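Local coordinates for pyridoxamine 5'-phosphate oxidase-related, FMN-binding protein (Mycobacterium smegmatis, PDB 6ECI) that binds and probably sequesters flavin adenine dinucleotide, as a dimeric member of the flavin/deazaflavin-dependent oxidoreductase family related to pyridoxamine 5'-phosphate oxidases, at residues B[23-28]-B[64-69]. Sequence-based numbering, arbitrary orientation.
Sequences RIVTTV and NVLFEA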
# COMPACT_ATOMS: atom_id res chain seq x y z
N ARG B 23 4.35 -2.12 -0.67
CA ARG B 23 4.36 -1.02 0.28
C ARG B 23 4.78 -1.52 1.66
O ARG B 23 4.20 -2.48 2.17
CB ARG B 23 2.99 -0.35 0.36
CG ARG B 23 2.60 0.37 -0.93
CD ARG B 23 1.15 0.12 -1.28
NE ARG B 23 0.90 -1.21 -1.81
CZ ARG B 23 0.91 -1.51 -3.11
NH1 ARG B 23 1.16 -0.58 -4.01
NH2 ARG B 23 0.66 -2.76 -3.50
N ILE B 24 5.77 -0.85 2.25
CA ILE B 24 6.15 -1.07 3.64
C ILE B 24 5.30 -0.16 4.51
O ILE B 24 5.18 1.04 4.23
CB ILE B 24 7.65 -0.79 3.85
CG1 ILE B 24 8.50 -1.86 3.16
CG2 ILE B 24 7.98 -0.73 5.33
CD1 ILE B 24 8.65 -3.14 3.95
N VAL B 25 4.72 -0.71 5.57
CA VAL B 25 3.91 0.05 6.52
C VAL B 25 4.58 -0.05 7.88
O VAL B 25 4.75 -1.15 8.41
CB VAL B 25 2.46 -0.45 6.57
CG1 VAL B 25 1.69 0.27 7.67
CG2 VAL B 25 1.78 -0.25 5.23
N THR B 26 4.97 1.09 8.43
CA THR B 26 5.62 1.16 9.73
C THR B 26 4.74 1.92 10.71
O THR B 26 3.96 2.80 10.33
CB THR B 26 6.99 1.85 9.63
OG1 THR B 26 6.85 3.14 9.03
CG2 THR B 26 7.94 1.00 8.79
N THR B 27 4.86 1.57 11.99
CA THR B 27 3.96 2.06 13.02
C THR B 27 4.74 2.50 14.25
O THR B 27 5.59 1.76 14.75
CB THR B 27 2.95 0.98 13.41
OG1 THR B 27 2.27 0.52 12.24
CG2 THR B 27 1.94 1.53 14.40
N VAL B 28 4.44 3.71 14.73
CA VAL B 28 5.04 4.27 15.94
C VAL B 28 3.97 5.10 16.64
O VAL B 28 3.59 6.17 16.16
CB VAL B 28 6.27 5.14 15.64
CG1 VAL B 28 6.64 5.97 16.86
CG2 VAL B 28 7.44 4.29 15.22
N ASN B 64 9.46 -3.88 13.45
CA ASN B 64 8.37 -4.68 12.91
C ASN B 64 7.63 -3.88 11.85
O ASN B 64 7.22 -2.74 12.10
CB ASN B 64 7.41 -5.10 14.02
CG ASN B 64 8.10 -5.88 15.13
OD1 ASN B 64 9.00 -6.68 14.87
ND2 ASN B 64 7.71 -5.62 16.37
N VAL B 65 7.47 -4.46 10.66
CA VAL B 65 6.87 -3.77 9.54
C VAL B 65 5.79 -4.64 8.92
O VAL B 65 5.78 -5.87 9.05
CB VAL B 65 7.91 -3.39 8.46
CG1 VAL B 65 9.00 -2.51 9.04
CG2 VAL B 65 8.49 -4.64 7.81
N LEU B 66 4.86 -3.97 8.24
CA LEU B 66 3.91 -4.62 7.34
C LEU B 66 4.40 -4.47 5.91
O LEU B 66 4.90 -3.41 5.52
CB LEU B 66 2.52 -4.00 7.48
CG LEU B 66 1.68 -4.46 8.67
CD1 LEU B 66 0.39 -3.67 8.74
CD2 LEU B 66 1.39 -5.93 8.52
N PHE B 67 4.26 -5.54 5.12
CA PHE B 67 4.47 -5.47 3.69
C PHE B 67 3.21 -5.93 2.98
O PHE B 67 2.64 -6.97 3.33
CB PHE B 67 5.65 -6.32 3.23
CG PHE B 67 5.81 -6.36 1.74
CD1 PHE B 67 6.43 -5.32 1.07
CD2 PHE B 67 5.32 -7.43 1.00
CE1 PHE B 67 6.57 -5.35 -0.30
CE2 PHE B 67 5.46 -7.46 -0.37
CZ PHE B 67 6.09 -6.41 -1.03
N GLU B 68 2.78 -5.17 1.99
CA GLU B 68 1.58 -5.51 1.24
C GLU B 68 1.81 -5.28 -0.24
O GLU B 68 2.56 -4.38 -0.64
CB GLU B 68 0.37 -4.71 1.73
CG GLU B 68 -0.96 -5.21 1.21
CD GLU B 68 -1.39 -4.52 -0.07
OE1 GLU B 68 -0.74 -3.52 -0.45
OE2 GLU B 68 -2.39 -4.96 -0.68
N ALA B 69 1.17 -6.11 -1.05
CA ALA B 69 1.13 -5.97 -2.49
C ALA B 69 -0.15 -6.62 -2.99
O ALA B 69 -0.66 -7.56 -2.37
CB ALA B 69 2.36 -6.59 -3.16
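The Arg23 guanidinium meets Glu68 OE1 and the CA of Ala69 along its edge, near its plane, and Ile24 CD1 lies 4.2 Å from Phe67 CD1, at the edge of the ring. These groups lie on two faces of an antiparallel strand pair, 23-28 with 64-69, in the sheet of the split-barrel flavin-binding fold. Arg23 and Glu68 run side by side, their flat ends turned 47° apart. Glu68 CG is anti to the backbone N (chi1 -168°) and the chain then bends at chi2, bringing OE1 within 3.1 Å of Arg23 NE in a salt bridge; NH2 adds a weak bond to the same oxygen. The strongest partner of this arginine is Asp70 of the second subunit, reached through NH1, which places the charged cluster at the dimer interface, near FAD-binding Pro36 and Ser79. On the same face, Val25 and Leu66 pack CB to CB at 3.7 Å. The other face carries Ile24, Thr26 and Val65, all touched by Ala60 of helix 55-60, and Phe67, whose ring meets Phe39 edge-to-face. Backbone bonds join Arg23 with Glu68 and Val25 with Leu66 in both directions; Leu66 N reaches Val25 O at 2.8 Å in the carbonyl plane, with a nearly straight N-H...O angle of 176°.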